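Local coordinates for protein phosphomethylpyrimidine kinase (Pyrococcus furiosus, PDB 2PB9) that probably makes thiamine phosphate through this C-terminal ThiN domain of a longer enzyme whose kinase part is predicted to phosphorylate hydroxymethylpyrimidine and its phosphate, at residues 129-132 with 137-140; 83-88 with 155-160. All blocks are in the same frame, centred on the assembly; numbering follows the deposited sequence.

Interaction 1. Residues 129-132 with 137-140; sequences EEIK and ATIP
Ile131 meets Ala137 and Thr138 where a short helix, 129-133, is joined by a short loop to the longer helix 138-149 in the ThiN domain. One branch of the isoleucine does the touching. Ile131 CG2, placed anti to the backbone N, extends across the gap to lie 4.0 Å from Ala137 CB and 3.8 Å from Ala137 O. The other branch, CG1 with CD1, stands beside the backbone N (chi1 -71°) and leads away from the second helix. Ala137 directs its methyl group at the short helix, where Ala137 CB lies 4.1 Å from Ile131 O. No hydrogen bond links the two segments, and they bury little surface between them, so the direct contact between them is van der Waals packing near the protein surface.

Thr138, in the first turn of its helix, brings its hydroxyl to the backbone of Lys132 without bonding to it; the hydroxyl is instead hydrogen-bonded to Glu127, just before the short helix. The Lys132 side chain runs away from the joint in a nearly straight chain and packs on Glu129 of a neighbouring subunit. Between the threonine and the lysine, the closest approach is Thr138 OG1 to Lys132 CA, at 4.2 Å.

Interaction 2. Residues 83-88 with 155-160; sequences LTYMRF and DIIYHL
The Tyr85 ring receives the end of Ile157 at its edge, near the ring plane: Ile157 CD1 lies 3.9 Å from Tyr85 CE1 and 4.0 Å from Tyr85 CD1. Phe172, on the adjoining strand 168-173, stacks with the same tyrosine, and Tyr89 meets it with the ring planes at about 40°. Within 83-88, Phe88 has Tyr85 O at its ring edge, in plane.

Tyr85 reaches the strand because CG is anti to the backbone N (chi1 -172°), which carries the ring out from the helix. Ile157 answers with an extended chain: CG1 sits beside its backbone N and chi2 is 178°, which makes CD1 the foremost atom. The phenolic end passes Asp155, with Tyr85 OH 4.3 Å from Asp155 N, too far for a bond. The buried hydroxyl is held instead by two groups next to Asp155 in sequence, Pro154 O and Arg153 NH1, and Arg153 also forms a salt bridge with Asp155, joining the tyrosine hydroxyl and the aspartate through one guanidinium group.

No hydrogen bond crosses directly between the segments; helix 77-86 lies against the central mixed sheet through a buried aromatic-aliphatic contact, the helix-on-sheet packing of a layered alpha/beta fold.

From the N terminus, helix 77-86 supplies the first half of interaction 2, whose loop stays open through strand 94-98, helix 102-114 and strand 118-121. Helix 129-133 then begins interaction 1, which closes almost at once at the start of helix 138-149. That helix leads into strand 154-159, where interaction 2 closes, so the short loop of interaction 1 falls entirely within the long one. Their centres lie about 15 Å apart, yet they touch, with Pro140 CB 3.3 Å from Thr84 OG1. Helix 138-149 thus packs beside helix 77-86, linking the peripheral helical joint to the layer that covers the central sheet.

Interaction 1. Residues 129-132 with 137-140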
ATOM      1  N   GLU A 129      -5.112  13.765   3.720  1.00 43.20           N
ATOM      2  CA  GLU A 129      -3.894  13.594   4.494  1.00 44.51           C
ATOM      3  C   GLU A 129      -4.044  14.183   5.889  1.00 45.55           C
ATOM      4  O   GLU A 129      -3.746  13.521   6.886  1.00 44.52           O
ATOM      5  CB  GLU A 129      -2.730  14.266   3.769  1.00 45.78           C
ATOM      6  CG  GLU A 129      -1.373  13.757   4.189  1.00 46.80           C
ATOM      7  CD  GLU A 129      -1.262  12.258   4.019  1.00 48.47           C
ATOM      8  OE1 GLU A 129      -1.568  11.763   2.915  1.00 50.06           O
ATOM      9  OE2 GLU A 129      -0.872  11.574   4.985  1.00 47.51           O
ATOM     10  N   GLU A 130      -4.509  15.428   5.956  1.00 46.64           N
ATOM     11  CA  GLU A 130      -4.693  16.105   7.236  1.00 47.34           C
ATOM     12  C   GLU A 130      -5.436  15.215   8.235  1.00 47.55           C
ATOM     13  O   GLU A 130      -5.010  15.082   9.384  1.00 47.96           O
ATOM     14  CB  GLU A 130      -5.441  17.422   7.033  1.00 47.49           C
ATOM     15  N   ILE A 131      -6.538  14.603   7.805  1.00 47.47           N
ATOM     16  CA  ILE A 131      -7.291  13.726   8.695  1.00 47.26           C
ATOM     17  C   ILE A 131      -6.412  12.544   9.102  1.00 47.75           C
ATOM     18  O   ILE A 131      -6.358  12.186  10.283  1.00 47.45           O
ATOM     19  CB  ILE A 131      -8.585  13.183   8.037  1.00 46.94           C
ATOM     20  CG1 ILE A 131      -9.623  14.297   7.897  1.00 45.94           C
ATOM     21  CG2 ILE A 131      -9.178  12.072   8.903  1.00 47.09           C
ATOM     22  CD1 ILE A 131      -9.235  15.390   6.950  1.00 46.98           C
ATOM     23  N   LYS A 132      -5.728  11.936   8.134  1.00 47.36           N
ATOM     24  CA  LYS A 132      -4.849  10.808   8.445  1.00 47.98           C
ATOM     25  C   LYS A 132      -3.902  11.228   9.567  1.00 47.84           C
ATOM     26  O   LYS A 132      -3.575  10.441  10.462  1.00 47.35           O
ATOM     27  CB  LYS A 132      -4.013  10.407   7.226  1.00 49.28           C
ATOM     28  CG  LYS A 132      -4.793   9.818   6.064  1.00 51.07           C
ATOM     29  CD  LYS A 132      -3.851   9.392   4.944  1.00 52.69           C
ATOM     30  CE  LYS A 132      -4.603   8.729   3.801  1.00 54.51           C
ATOM     31  NZ  LYS A 132      -3.703   8.370   2.671  1.00 55.31           N
ATOM     32  N   ALA A 137      -9.153  10.362  14.249  1.00 39.70           N
ATOM     33  CA  ALA A 137     -10.094  11.058  13.379  1.00 38.19           C
ATOM     34  C   ALA A 137     -10.515  10.226  12.169  1.00 36.80           C
ATOM     35  O   ALA A 137     -11.511  10.536  11.515  1.00 36.51           O
ATOM     36  CB  ALA A 137      -9.483  12.373  12.920  1.00 37.61           C
ATOM     37  N   THR A 138      -9.757   9.168  11.894  1.00 36.25           N
ATOM     38  CA  THR A 138     -10.010   8.271  10.764  1.00 34.73           C
ATOM     39  C   THR A 138     -11.259   7.397  10.859  1.00 34.03           C
ATOM     40  O   THR A 138     -12.001   7.271   9.883  1.00 33.44           O
ATOM     41  CB  THR A 138      -8.806   7.333  10.514  1.00 32.95           C
ATOM     42  OG1 THR A 138      -7.718   8.084   9.968  1.00 31.93           O
ATOM     43  CG2 THR A 138      -9.187   6.229   9.548  1.00 33.02           C
ATOM     44  N   ILE A 139     -11.487   6.770  12.010  1.00 32.63           N
ATOM     45  CA  ILE A 139     -12.663   5.924  12.132  1.00 32.16           C
ATOM     46  C   ILE A 139     -13.915   6.766  11.903  1.00 31.25           C
ATOM     47  O   ILE A 139     -14.780   6.402  11.101  1.00 29.26           O
ATOM     48  CB  ILE A 139     -12.722   5.225  13.496  1.00 32.18           C
ATOM     49  CG1 ILE A 139     -11.460   4.367  13.669  1.00 35.12           C
ATOM     50  CG2 ILE A 139     -13.969   4.353  13.581  1.00 30.17           C
ATOM     51  CD1 ILE A 139     -11.359   3.622  14.986  1.00 35.64           C
ATOM     52  N   PRO A 140     -14.028   7.908  12.600  1.00 30.54           N
ATOM     53  CA  PRO A 140     -15.221   8.731  12.382  1.00 29.81           C
ATOM     54  C   PRO A 140     -15.306   9.209  10.932  1.00 29.27           C
ATOM     55  O   PRO A 140     -16.388   9.228  10.347  1.00 30.93           O
ATOM     56  CB  PRO A 140     -15.054   9.865  13.393  1.00 29.10           C
ATOM     57  CG  PRO A 140     -13.575   9.891  13.666  1.00 31.30           C
ATOM     58  CD  PRO A 140     -13.202   8.445  13.692  1.00 29.92           C
TER

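Interaction 2. Residues 83-88 with 155-160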
ATOM      1  N   LEU A  83     -20.494   5.141  17.925  1.00 22.25           N
ATOM      2  CA  LEU A  83     -20.739   6.447  18.510  1.00 23.26           C
ATOM      3  C   LEU A  83     -20.917   7.470  17.389  1.00 23.98           C
ATOM      4  O   LEU A  83     -21.862   8.257  17.404  1.00 25.78           O
ATOM      5  CB  LEU A  83     -19.568   6.819  19.438  1.00 23.79           C
ATOM      6  CG  LEU A  83     -19.895   7.337  20.859  1.00 23.75           C
ATOM      7  CD1 LEU A  83     -21.106   6.621  21.435  1.00 21.91           C
ATOM      8  CD2 LEU A  83     -18.689   7.139  21.763  1.00 22.02           C
ATOM      9  N   THR A  84     -20.018   7.437  16.408  1.00 23.91           N
ATOM     10  CA  THR A  84     -20.071   8.347  15.263  1.00 24.35           C
ATOM     11  C   THR A  84     -21.316   8.075  14.413  1.00 26.43           C
ATOM     12  O   THR A  84     -21.964   8.996  13.898  1.00 27.37           O
ATOM     13  CB  THR A  84     -18.804   8.183  14.384  1.00 24.60           C
ATOM     14  OG1 THR A  84     -17.677   8.733  15.072  1.00 24.51           O
ATOM     15  CG2 THR A  84     -18.970   8.872  13.029  1.00 23.25           C
ATOM     16  N   TYR A  85     -21.640   6.797  14.271  1.00 26.62           N
ATOM     17  CA  TYR A  85     -22.793   6.375  13.492  1.00 26.16           C
ATOM     18  C   TYR A  85     -24.069   6.953  14.110  1.00 28.17           C
ATOM     19  O   TYR A  85     -24.973   7.377  13.397  1.00 26.40           O
ATOM     20  CB  TYR A  85     -22.842   4.849  13.476  1.00 23.00           C
ATOM     21  CG  TYR A  85     -23.877   4.247  12.564  1.00 22.42           C
ATOM     22  CD1 TYR A  85     -23.529   3.772  11.294  1.00 22.16           C
ATOM     23  CD2 TYR A  85     -25.193   4.075  12.999  1.00 23.23           C
ATOM     24  CE1 TYR A  85     -24.465   3.130  10.484  1.00 21.96           C
ATOM     25  CE2 TYR A  85     -26.138   3.432  12.205  1.00 23.52           C
ATOM     26  CZ  TYR A  85     -25.769   2.960  10.949  1.00 24.82           C
ATOM     27  OH  TYR A  85     -26.708   2.307  10.180  1.00 25.82           O
HETATM   28  N   MSE A  86     -24.128   6.976  15.442  1.00 31.85           N
HETATM   29  CA  MSE A  86     -25.293   7.504  16.154  1.00 35.23           C
HETATM   30  C   MSE A  86     -25.542   8.977  15.841  1.00 35.82           C
HETATM   31  O   MSE A  86     -26.673   9.461  15.922  1.00 33.50           O
HETATM   32  CB  MSE A  86     -25.125   7.302  17.664  1.00 36.61           C
HETATM   33  CG  MSE A  86     -25.329   5.851  18.095  1.00 42.73           C
HETATM   34 SE   MSE A  86     -24.633   5.385  19.850  1.00 50.81          SE
HETATM   35  CE  MSE A  86     -26.182   5.790  20.930  1.00 46.66           C
ATOM     36  N   ARG A  87     -24.481   9.692  15.488  1.00 37.34           N
ATOM     37  CA  ARG A  87     -24.607  11.098  15.148  1.00 39.52           C
ATOM     38  C   ARG A  87     -25.542  11.249  13.951  1.00 39.37           C
ATOM     39  O   ARG A  87     -26.006  12.348  13.648  1.00 39.58           O
ATOM     40  CB  ARG A  87     -23.235  11.679  14.810  1.00 41.82           C
ATOM     41  CG  ARG A  87     -22.608  12.478  15.940  1.00 45.16           C
ATOM     42  CD  ARG A  87     -21.125  12.710  15.703  1.00 48.06           C
ATOM     43  NE  ARG A  87     -20.861  13.273  14.384  1.00 52.10           N
ATOM     44  CZ  ARG A  87     -19.664  13.274  13.803  1.00 53.79           C
ATOM     45  NH1 ARG A  87     -18.618  12.741  14.434  1.00 53.70           N
ATOM     46  NH2 ARG A  87     -19.516  13.789  12.585  1.00 53.12           N
ATOM     47  N   PHE A  88     -25.820  10.133  13.283  1.00 38.21           N
ATOM     48  CA  PHE A  88     -26.686  10.130  12.115  1.00 36.45           C
ATOM     49  C   PHE A  88     -27.942   9.308  12.359  1.00 36.44           C
ATOM     50  O   PHE A  88     -29.013   9.630  11.855  1.00 37.54           O
ATOM     51  CB  PHE A  88     -25.916   9.575  10.923  1.00 36.11           C
ATOM     52  CG  PHE A  88     -24.715  10.393  10.564  1.00 36.26           C
ATOM     53  CD1 PHE A  88     -24.835  11.513   9.756  1.00 35.20           C
ATOM     54  CD2 PHE A  88     -23.468  10.075  11.082  1.00 37.45           C
ATOM     55  CE1 PHE A  88     -23.730  12.303   9.469  1.00 36.00           C
ATOM     56  CE2 PHE A  88     -22.359  10.863  10.800  1.00 37.68           C
ATOM     57  CZ  PHE A  88     -22.493  11.980   9.991  1.00 36.16           C
ATOM     58  N   ASP A 155     -26.749  -0.457   6.877  1.00 36.33           N
ATOM     59  CA  ASP A 155     -26.680  -1.402   7.986  1.00 36.83           C
ATOM     60  C   ASP A 155     -25.282  -1.999   8.013  1.00 34.35           C
ATOM     61  O   ASP A 155     -24.791  -2.411   9.064  1.00 32.08           O
ATOM     62  CB  ASP A 155     -27.695  -2.526   7.782  1.00 39.84           C
ATOM     63  CG  ASP A 155     -29.114  -2.021   7.765  1.00 43.90           C
ATOM     64  OD1 ASP A 155     -29.703  -1.917   8.863  1.00 45.39           O
ATOM     65  OD2 ASP A 155     -29.627  -1.712   6.660  1.00 45.65           O
ATOM     66  N   ILE A 156     -24.665  -2.050   6.835  1.00 33.21           N
ATOM     67  CA  ILE A 156     -23.323  -2.597   6.678  1.00 30.58           C
ATOM     68  C   ILE A 156     -22.368  -1.580   6.082  1.00 28.83           C
ATOM     69  O   ILE A 156     -22.643  -0.963   5.053  1.00 26.67           O
ATOM     70  CB  ILE A 156     -23.291  -3.819   5.740  1.00 31.51           C
ATOM     71  CG1 ILE A 156     -24.347  -4.833   6.156  1.00 31.79           C
ATOM     72  CG2 ILE A 156     -21.906  -4.445   5.751  1.00 31.37           C
ATOM     73  CD1 ILE A 156     -25.734  -4.432   5.716  1.00 36.27           C
ATOM     74  N   ILE A 157     -21.238  -1.417   6.747  1.00 27.49           N
ATOM     75  CA  ILE A 157     -20.205  -0.513   6.286  1.00 26.38           C
ATOM     76  C   ILE A 157     -18.921  -1.327   6.359  1.00 26.62           C
ATOM     77  O   ILE A 157     -18.658  -2.003   7.354  1.00 26.42           O
ATOM     78  CB  ILE A 157     -20.105   0.742   7.188  1.00 26.39           C
ATOM     79  CG1 ILE A 157     -21.414   1.542   7.111  1.00 24.71           C
ATOM     80  CG2 ILE A 157     -18.918   1.611   6.750  1.00 25.17           C
ATOM     81  CD1 ILE A 157     -21.457   2.771   7.988  1.00 24.63           C
ATOM     82  N   TYR A 158     -18.139  -1.304   5.292  1.00 26.29           N
ATOM     83  CA  TYR A 158     -16.898  -2.059   5.296  1.00 26.87           C
ATOM     84  C   TYR A 158     -15.844  -1.208   4.636  1.00 26.20           C
ATOM     85  O   TYR A 158     -16.133  -0.115   4.159  1.00 27.69           O
ATOM     86  CB  TYR A 158     -17.068  -3.375   4.534  1.00 27.43           C
ATOM     87  CG  TYR A 158     -17.212  -3.192   3.044  1.00 30.28           C
ATOM     88  CD1 TYR A 158     -16.092  -3.218   2.208  1.00 31.76           C
ATOM     89  CD2 TYR A 158     -18.463  -2.940   2.467  1.00 31.26           C
ATOM     90  CE1 TYR A 158     -16.208  -3.000   0.837  1.00 32.15           C
ATOM     91  CE2 TYR A 158     -18.590  -2.717   1.095  1.00 32.73           C
ATOM     92  CZ  TYR A 158     -17.457  -2.750   0.288  1.00 32.55           C
ATOM     93  OH  TYR A 158     -17.565  -2.525  -1.068  1.00 33.48           O
ATOM     94  N   HIS A 159     -14.615  -1.702   4.631  1.00 26.83           N
ATOM     95  CA  HIS A 159     -13.523  -0.997   3.988  1.00 27.98           C
ATOM     96  C   HIS A 159     -12.436  -2.020   3.714  1.00 29.18           C
ATOM     97  O   HIS A 159     -12.228  -2.938   4.512  1.00 29.21           O
ATOM     98  CB  HIS A 159     -12.975   0.123   4.879  1.00 28.96           C
ATOM     99  CG  HIS A 159     -12.207  -0.367   6.069  1.00 30.68           C
ATOM    100  ND1 HIS A 159     -10.862  -0.667   6.019  1.00 33.04           N
ATOM    101  CD2 HIS A 159     -12.590  -0.584   7.349  1.00 29.14           C
ATOM    102  CE1 HIS A 159     -10.451  -1.045   7.214  1.00 33.00           C
ATOM    103  NE2 HIS A 159     -11.480  -1.003   8.042  1.00 30.25           N
ATOM    104  N   LEU A 160     -11.765  -1.875   2.576  1.00 30.01           N
ATOM    105  CA  LEU A 160     -10.678  -2.774   2.202  1.00 30.21           C
ATOM    106  C   LEU A 160      -9.429  -2.417   3.015  1.00 31.02           C
ATOM    107  O   LEU A 160      -9.371  -1.359   3.646  1.00 30.93           O
ATOM    108  CB  LEU A 160     -10.371  -2.643   0.710  1.00 29.98           C
ATOM    109  CG  LEU A 160     -11.493  -2.953  -0.273  1.00 28.05           C
ATOM    110  CD1 LEU A 160     -10.992  -2.753  -1.690  1.00 27.40           C
ATOM    111  CD2 LEU A 160     -11.964  -4.372  -0.071  1.00 26.05           C
TER